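Local atomic coordinates of lysozyme inhibitor LprI-like N-terminal domain-containing protein (Burkholderia thailandensis, PDB entry 6AR7), a protein that is of unknown function but carries a domain related to the lysozyme inhibitor LprI family, which makes a role in lysozyme inhibition possible yet unproven. Residues D24-A29 against R53-G58; Q65-T70 against R129-R134. All blocks are in the same frame, centred on the assembly; numbering follows the deposited sequence. Where two conformers were deposited one is given.

Interaction 1: residues D24-A29 against R53-G58; sequences DPIDVA and RQQWQG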
ATOM      1  N   ASP A  24      -9.288  -7.484  13.424  1.00 28.06           N
ATOM      2  CA  ASP A  24      -8.804  -8.703  12.822  1.00 29.56           C
ATOM      3  C   ASP A  24      -7.889  -9.429  13.811  1.00 29.49           C
ATOM      4  O   ASP A  24      -7.125  -8.779  14.538  1.00 24.15           O
ATOM      5  CB  ASP A  24      -8.069  -8.372  11.533  1.00 27.31           C
ATOM      6  CG  ASP A  24      -7.674  -9.599  10.750  1.00 34.67           C
ATOM      7  OD1 ASP A  24      -6.667 -10.246  11.126  1.00 31.50           O
ATOM      8  OD2 ASP A  24      -8.377  -9.912   9.756  1.00 29.75           O
ATOM      9  N   PRO A  25      -7.963 -10.766  13.885  1.00 26.77           N
ATOM     10  CA  PRO A  25      -7.099 -11.491  14.842  1.00 27.40           C
ATOM     11  C   PRO A  25      -5.617 -11.174  14.679  1.00 22.60           C
ATOM     12  O   PRO A  25      -4.891 -11.165  15.673  1.00 26.13           O
ATOM     13  CB  PRO A  25      -7.399 -12.960  14.544  1.00 28.12           C
ATOM     14  CG  PRO A  25      -8.808 -12.944  13.911  1.00 30.66           C
ATOM     15  CD  PRO A  25      -8.888 -11.651  13.144  1.00 26.40           C
ATOM     16  N   ILE A  26      -5.159 -10.848  13.464  1.00 21.78           N
ATOM     17  CA  ILE A  26      -3.752 -10.503  13.273  1.00 27.23           C
ATOM     18  C   ILE A  26      -3.387  -9.262  14.070  1.00 30.69           C
ATOM     19  O   ILE A  26      -2.302  -9.192  14.663  1.00 21.47           O
ATOM     20  CB  ILE A  26      -3.430 -10.300  11.779  1.00 26.47           C
ATOM     21  CG1 ILE A  26      -3.669 -11.592  10.999  1.00 27.57           C
ATOM     22  CG2 ILE A  26      -1.977  -9.810  11.613  1.00 24.30           C
ATOM     23  CD1 ILE A  26      -3.615 -11.430   9.500  1.00 20.91           C
ATOM     24  N   ASP A  27      -4.266  -8.248  14.070  1.00 30.94           N
ATOM     25  CA  ASP A  27      -3.974  -7.010  14.787  1.00 29.38           C
ATOM     26  C   ASP A  27      -4.146  -7.190  16.286  1.00 27.58           C
ATOM     27  O   ASP A  27      -3.416  -6.574  17.072  1.00 23.87           O
ATOM     28  CB  ASP A  27      -4.859  -5.869  14.290  1.00 32.25           C
ATOM     29  CG  ASP A  27      -4.653  -5.578  12.804  1.00 41.77           C
ATOM     30  OD1 ASP A  27      -3.522  -5.781  12.297  1.00 38.18           O
ATOM     31  OD2 ASP A  27      -5.630  -5.150  12.152  1.00 34.79           O
ATOM     32  N   VAL A  28      -5.126  -8.002  16.698  1.00 25.03           N
ATOM     33  CA  VAL A  28      -5.255  -8.347  18.116  1.00 26.70           C
ATOM     34  C   VAL A  28      -3.983  -9.042  18.601  1.00 32.06           C
ATOM     35  O   VAL A  28      -3.458  -8.733  19.680  1.00 27.29           O
ATOM     36  CB  VAL A  28      -6.510  -9.216  18.347  1.00 27.34           C
ATOM     37  CG1 VAL A  28      -6.564  -9.778  19.774  1.00 24.97           C
ATOM     38  CG2 VAL A  28      -7.782  -8.409  18.046  1.00 27.94           C
ATOM     39  N   ALA A  29      -3.468  -9.985  17.807  1.00 27.19           N
ATOM     40  CA  ALA A  29      -2.268 -10.728  18.200  1.00 28.44           C
ATOM     41  C   ALA A  29      -1.040  -9.820  18.268  1.00 26.71           C
ATOM     42  O   ALA A  29      -0.214  -9.948  19.180  1.00 26.01           O
ATOM     43  CB  ALA A  29      -2.038 -11.884  17.225  1.00 26.70           C
ATOM     44  N   ARG A  53       3.160  -8.409   9.711  1.00 28.07           N
ATOM     45  CA  ARG A  53       3.237  -8.164   8.279  1.00 27.13           C
ATOM     46  C   ARG A  53       3.222  -9.466   7.498  1.00 28.40           C
ATOM     47  O   ARG A  53       2.552  -9.572   6.468  1.00 27.84           O
ATOM     48  CB  ARG A  53       4.484  -7.349   7.945  1.00 23.63           C
ATOM     49  CG  ARG A  53       4.491  -6.892   6.494  1.00 28.19           C
ATOM     50  CD  ARG A  53       5.876  -6.617   5.974  1.00 43.62           C
ATOM     51  NE  ARG A  53       6.638  -7.849   5.895  1.00 57.24           N
ATOM     52  CZ  ARG A  53       7.762  -8.060   6.563  1.00 61.88           C
ATOM     53  NH1 ARG A  53       8.264  -7.099   7.340  1.00 62.48           N
ATOM     54  NH2 ARG A  53       8.388  -9.230   6.452  1.00 53.19           N
ATOM     55  N   GLN A  54       3.966 -10.464   7.964  1.00 25.91           N
ATOM     56  CA  GLN A  54       3.959 -11.757   7.291  1.00 25.59           C
ATOM     57  C   GLN A  54       2.569 -12.388   7.324  1.00 27.68           C
ATOM     58  O   GLN A  54       2.134 -13.000   6.345  1.00 25.33           O
ATOM     59  CB  GLN A  54       4.971 -12.695   7.957  1.00 31.36           C
ATOM     60  CG  GLN A  54       6.433 -12.356   7.707  1.00 43.80           C
ATOM     61  CD  GLN A  54       7.362 -13.165   8.608  1.00 52.17           C
ATOM     62  OE1 GLN A  54       7.312 -14.394   8.620  1.00 59.61           O
ATOM     63  NE2 GLN A  54       8.211 -12.476   9.365  1.00 49.95           N
ATOM     64  N   GLN A  55       1.864 -12.266   8.452  1.00 28.48           N
ATOM     65  CA  GLN A  55       0.513 -12.810   8.534  1.00 24.27           C
ATOM     66  C   GLN A  55      -0.426 -12.071   7.588  1.00 26.51           C
ATOM     67  O   GLN A  55      -1.208 -12.708   6.873  1.00 27.53           O
ATOM     68  CB  GLN A  55       0.024 -12.762   9.978  1.00 21.64           C
ATOM     69  CG  GLN A  55       0.784 -13.786  10.849  1.00 27.00           C
ATOM     70  CD  GLN A  55       0.600 -13.558  12.321  1.00 30.79           C
ATOM     71  OE1 GLN A  55      -0.455 -13.131  12.762  1.00 29.65           O
ATOM     72  NE2 GLN A  55       1.630 -13.862  13.098  1.00 35.84           N
ATOM     73  N   TRP A  56      -0.310 -10.735   7.512  1.00 22.85           N
ATOM     74  CA  TRP A  56      -1.105  -9.997   6.536  1.00 22.72           C
ATOM     75  C   TRP A  56      -0.770 -10.412   5.108  1.00 25.04           C
ATOM     76  O   TRP A  56      -1.653 -10.428   4.251  1.00 27.12           O
ATOM     77  CB  TRP A  56      -0.911  -8.493   6.704  1.00 18.79           C
ATOM     78  CG  TRP A  56      -1.740  -7.966   7.797  1.00 20.66           C
ATOM     79  CD1 TRP A  56      -1.299  -7.451   8.986  1.00 22.79           C
ATOM     80  CD2 TRP A  56      -3.177  -7.954   7.860  1.00 20.86           C
ATOM     81  NE1 TRP A  56      -2.375  -7.099   9.776  1.00 21.39           N
ATOM     82  CE2 TRP A  56      -3.535  -7.401   9.107  1.00 21.25           C
ATOM     83  CE3 TRP A  56      -4.190  -8.350   6.980  1.00 25.01           C
ATOM     84  CZ2 TRP A  56      -4.855  -7.212   9.487  1.00 22.76           C
ATOM     85  CZ3 TRP A  56      -5.503  -8.162   7.360  1.00 26.54           C
ATOM     86  CH2 TRP A  56      -5.825  -7.602   8.604  1.00 25.01           C
ATOM     87  N   GLN A  57       0.491 -10.737   4.826  1.00 25.63           N
ATOM     88  CA  GLN A  57       0.822 -11.186   3.482  1.00 26.39           C
ATOM     89  C   GLN A  57       0.135 -12.520   3.176  1.00 36.86           C
ATOM     90  O   GLN A  57      -0.307 -12.762   2.047  1.00 36.41           O
ATOM     91  CB  GLN A  57       2.337 -11.284   3.326  1.00 28.84           C
ATOM     92  CG  GLN A  57       2.794 -11.792   1.947  1.00 33.70           C
ATOM     93  CD  GLN A  57       2.308 -10.912   0.808  1.00 45.71           C
ATOM     94  OE1 GLN A  57       2.549  -9.706   0.800  1.00 46.74           O
ATOM     95  NE2 GLN A  57       1.627 -11.517  -0.166  1.00 48.83           N
ATOM     96  N   GLY A  58      -0.005 -13.381   4.175  1.00 30.65           N
ATOM     97  CA  GLY A  58      -0.792 -14.584   3.966  1.00 38.09           C
ATOM     98  C   GLY A  58      -2.244 -14.273   3.655  1.00 34.70           C
ATOM     99  O   GLY A  58      -2.882 -14.968   2.855  1.00 32.44           O
TER
HETATM  100  O   HOH W   1       0.145 -10.607  14.629  1.00 27.73           O
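With chi1 of I26 at -62°, its CG1 branch lies beside the backbone N and its CG2 methyl is anti to that N, a setting that spreads both branches over one face of the W56 indole. CG2 of I26 makes a CH-pi contact 3.7 Å from the centroid of the five-membered ring of W56, while the CD1 methyl sits above the middle of the ring system. The chi1 of D27, -60°, brings its carboxylate to the indole edge, where W56 NE1 donates to D27 OD1 at 3.1 Å. That oxygen is almost exactly in the ring plane, but the bond is bent, with an N-H...O angle of 143°. The short helical pieces 25-29 and 53-58 run antiparallel with axes 10.0 Å apart, part of a helical hairpin of helices 25-34 and 42-70 that the C33-C48 disulfide crosslinks, and W56 reaches across between them. D24 is the N-cap of the first helix; its OD1 accepts from I26 N at 2.8 Å, and CG of the same carboxylate approaches W56 CH2 obliquely at 3.5 Å. D24 OD2 bridges to R129 and D27 OD2 to R122, both of helix 107-136. Toward solvent, a water donates to both I26 O and Q55 OE1.

Interaction 2: residues Q65-T70 against R129-R134; sequences QRLVKT and RGAADR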
ATOM      1  N   GLN A  65      -6.741 -15.406  -3.748  1.00 46.49           N
ATOM      2  CA  GLN A  65      -7.167 -16.689  -4.298  1.00 45.61           C
ATOM      3  C   GLN A  65      -8.688 -16.826  -4.304  1.00 43.20           C
ATOM      4  O   GLN A  65      -9.264 -17.265  -5.308  1.00 41.95           O
ATOM      5  CB  GLN A  65      -6.510 -17.837  -3.537  1.00 50.88           C
ATOM      6  CG  GLN A  65      -5.034 -18.035  -3.877  1.00 56.69           C
ATOM      7  CD  GLN A  65      -4.771 -18.075  -5.385  1.00 68.49           C
ATOM      8  OE1 GLN A  65      -5.536 -18.673  -6.152  1.00 75.50           O
ATOM      9  NE2 GLN A  65      -3.668 -17.459  -5.811  1.00 68.13           N
ATOM     10  N   ARG A  66      -9.360 -16.448  -3.212  1.00 46.65           N
ATOM     11  CA  ARG A  66     -10.825 -16.418  -3.221  1.00 47.92           C
ATOM     12  C   ARG A  66     -11.350 -15.561  -4.368  1.00 43.92           C
ATOM     13  O   ARG A  66     -12.284 -15.950  -5.080  1.00 52.41           O
ATOM     14  CB  ARG A  66     -11.355 -15.877  -1.901  1.00 47.86           C
ATOM     15  CG  ARG A  66     -11.600 -16.882  -0.819  1.00 60.70           C
ATOM     16  CD  ARG A  66     -12.703 -16.329   0.048  1.00 61.20           C
ATOM     17  NE  ARG A  66     -12.258 -15.128   0.743  1.00 55.02           N
ATOM     18  CZ  ARG A  66     -13.025 -14.067   0.970  1.00 59.61           C
ATOM     19  NH1 ARG A  66     -14.280 -14.040   0.523  1.00 58.65           N
ATOM     20  NH2 ARG A  66     -12.529 -13.023   1.623  1.00 55.16           N
ATOM     21  N   LEU A  67     -10.765 -14.375  -4.538  1.00 44.34           N
ATOM     22  CA  LEU A  67     -11.230 -13.439  -5.553  1.00 40.49           C
ATOM     23  C   LEU A  67     -11.135 -14.047  -6.945  1.00 47.74           C
ATOM     24  O   LEU A  67     -12.073 -13.939  -7.742  1.00 57.90           O
ATOM     25  CB  LEU A  67     -10.403 -12.153  -5.478  1.00 38.53           C
ATOM     26  CG  LEU A  67     -11.001 -10.870  -6.049  1.00 41.35           C
ATOM     27  CD1 LEU A  67     -10.237  -9.680  -5.524  1.00 41.27           C
ATOM     28  CD2 LEU A  67     -10.920 -10.893  -7.558  1.00 48.49           C
ATOM     29  N   VAL A  68     -10.008 -14.698  -7.248  1.00 42.60           N
ATOM     30  CA  VAL A  68      -9.818 -15.285  -8.568  1.00 46.65           C
ATOM     31  C   VAL A  68     -10.837 -16.397  -8.804  1.00 54.74           C
ATOM     32  O   VAL A  68     -11.323 -16.577  -9.928  1.00 58.08           O
ATOM     33  CB  VAL A  68      -8.367 -15.788  -8.712  1.00 49.53           C
ATOM     34  CG1 VAL A  68      -8.217 -16.689  -9.934  1.00 59.68           C
ATOM     35  CG2 VAL A  68      -7.401 -14.623  -8.778  1.00 49.74           C
ATOM     36  N   LYS A  69     -11.217 -17.122  -7.746  1.00 54.16           N
ATOM     37  CA  LYS A  69     -12.155 -18.227  -7.910  1.00 57.69           C
ATOM     38  C   LYS A  69     -13.600 -17.751  -7.985  1.00 59.55           C
ATOM     39  O   LYS A  69     -14.432 -18.442  -8.573  1.00 55.31           O
ATOM     40  CB  LYS A  69     -11.984 -19.252  -6.783  1.00 51.70           C
ATOM     41  N   THR A  70     -13.942 -16.608  -7.379  1.00 61.49           N
ATOM     42  CA  THR A  70     -15.340 -16.196  -7.337  1.00 60.79           C
ATOM     43  C   THR A  70     -15.703 -15.035  -8.251  1.00 56.65           C
ATOM     44  O   THR A  70     -16.887 -14.858  -8.544  1.00 56.61           O
ATOM     45  CB  THR A  70     -15.747 -15.823  -5.902  1.00 64.50           C
ATOM     46  OG1 THR A  70     -15.035 -14.655  -5.474  1.00 63.98           O
ATOM     47  CG2 THR A  70     -15.465 -16.984  -4.956  1.00 63.03           C
ATOM     48  N   ARG A 129      -9.980  -8.482   0.265  1.00 37.45           N
ATOM     49  CA  ARG A 129     -11.071  -9.073   1.030  1.00 37.80           C
ATOM     50  C   ARG A 129     -12.387  -8.406   0.698  1.00 37.77           C
ATOM     51  O   ARG A 129     -13.403  -9.080   0.510  1.00 44.90           O
ATOM     52  CB  ARG A 129     -10.812  -8.939   2.523  1.00 42.73           C
ATOM     53  CG  ARG A 129      -9.832  -9.891   3.107  1.00 39.41           C
ATOM     54  CD  ARG A 129      -9.712  -9.549   4.590  1.00 32.84           C
ATOM     55  NE  ARG A 129      -8.860 -10.472   5.318  1.00 38.31           N
ATOM     56  CZ  ARG A 129      -8.642 -10.383   6.624  1.00 37.09           C
ATOM     57  NH1 ARG A 129      -9.229  -9.416   7.313  1.00 30.21           N
ATOM     58  NH2 ARG A 129      -7.880 -11.274   7.240  1.00 33.48           N
ATOM     59  N   GLY A 130     -12.397  -7.071   0.665  1.00 34.55           N
ATOM     60  CA  GLY A 130     -13.628  -6.363   0.356  1.00 36.17           C
ATOM     61  C   GLY A 130     -14.192  -6.744  -1.002  1.00 40.70           C
ATOM     62  O   GLY A 130     -15.397  -6.951  -1.148  1.00 39.91           O
ATOM     63  N   ALA A 131     -13.326  -6.856  -2.005  1.00 34.72           N
ATOM     64  CA  ALA A 131     -13.788  -7.253  -3.329  1.00 45.35           C
ATOM     65  C   ALA A 131     -14.301  -8.686  -3.317  1.00 46.06           C
ATOM     66  O   ALA A 131     -15.390  -8.965  -3.821  1.00 50.71           O
ATOM     67  CB  ALA A 131     -12.669  -7.088  -4.361  1.00 38.71           C
ATOM     68  N   ALA A 132     -13.514  -9.614  -2.775  1.00 43.96           N
ATOM     69  CA  ALA A 132     -13.929 -11.009  -2.782  1.00 45.35           C
ATOM     70  C   ALA A 132     -15.236 -11.206  -2.031  1.00 53.32           C
ATOM     71  O   ALA A 132     -16.069 -12.027  -2.438  1.00 58.97           O
ATOM     72  CB  ALA A 132     -12.830 -11.882  -2.182  1.00 47.42           C
ATOM     73  N   ASP A 133     -15.461 -10.433  -0.962  1.00 47.24           N
ATOM     74  CA  ASP A 133     -16.729 -10.537  -0.244  1.00 53.84           C
ATOM     75  C   ASP A 133     -17.872  -9.993  -1.083  1.00 57.04           C
ATOM     76  O   ASP A 133     -18.970 -10.557  -1.097  1.00 57.87           O
ATOM     77  CB  ASP A 133     -16.658  -9.790   1.088  1.00 58.77           C
ATOM     78  CG  ASP A 133     -15.744 -10.468   2.088  1.00 62.17           C
ATOM     79  OD1 ASP A 133     -15.259 -11.578   1.789  1.00 65.07           O
ATOM     80  OD2 ASP A 133     -15.493  -9.882   3.162  1.00 64.05           O
ATOM     81  N   ARG A 134     -17.629  -8.904  -1.801  1.00 56.32           N
ATOM     82  CA  ARG A 134     -18.685  -8.309  -2.614  0.53 65.43           C
ATOM     83  C   ARG A 134     -19.032  -9.194  -3.808  1.00 66.34           C
ATOM     84  O   ARG A 134     -20.207  -9.326  -4.168  1.00 68.36           O
ATOM     85  CB  ARG A 134     -18.264  -6.917  -3.071  0.53 66.76           C
ATOM     86  CG  ARG A 134     -19.393  -6.069  -3.632  0.53 70.25           C
ATOM     87  CD  ARG A 134     -19.122  -4.586  -3.414  0.53 71.67           C
ATOM     88  NE  ARG A 134     -17.867  -4.340  -2.703  0.53 72.20           N
ATOM     89  CZ  ARG A 134     -16.703  -4.082  -3.300  0.53 69.96           C
ATOM     90  NH1 ARG A 134     -15.610  -3.871  -2.573  0.53 66.79           N
ATOM     91  NH2 ARG A 134     -16.630  -4.052  -4.626  0.53 69.30           N
TER
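Two long helices of the all-helical bundle, 42-70 and 107-136, run side by side here near their C-terminal ends, in a close approach consistent with the small side chains of A131 and A132 at the interface. The short segments cross at 31° with their axes 8.7 Å apart, and the CA atoms of L67 and A132 come within 4.6 Å of each other. A132 CB points into the interface and is met by L67 N and CB, the latter 4.1 Å from A132 CB, and by the guanidinium of R66. The methyl lies beneath one face of that group, off toward its margin, with NH1 of R66 3.8 Å from A132 CB. Deeper in, L67 CD1 rests on A131 CB at 3.7 Å, and W79 of helix 73-101 packs on both residues.

On the exposed side R66 reaches across, its chain bending at chi3 (-66°), to D133. Both terminal nitrogens grip a single oxygen end-on: NH1 of R66 is 2.9 Å and NH2 3.1 Å from D133 OD1. That oxygen lies close to the guanidinium plane, although the carboxylate itself is turned 38° from it. T70 OG1 bonds back to R66 O, which also accepts from T70 N, as a threonine commonly does within a helix. Helices 42-70 and 107-136, separated in sequence by helix 73-101, point the same general way, as the first and third helices of an up-down-up bundle do.

Interactions 1 and 2 share helix 42-70, which meets helix 25-34 through residues 53-58 and helix 107-136 through residues 65-70. Their centres are 18 Å apart, and they follow one another in series along the chain, the first closing before the second opens. They nevertheless touch: the salt bridge of D24 OD2 to R129 NH1, at 2.6 Å, joins the start of the N-terminal helix to helix 107-136, and the R129 guanidinium also packs against W56. R129 reaches E59 of helix 42-70 as well. Three helices of the LprI-related fold are thereby tied together, illustrating how one arginine can couple neighbouring helix-helix contacts.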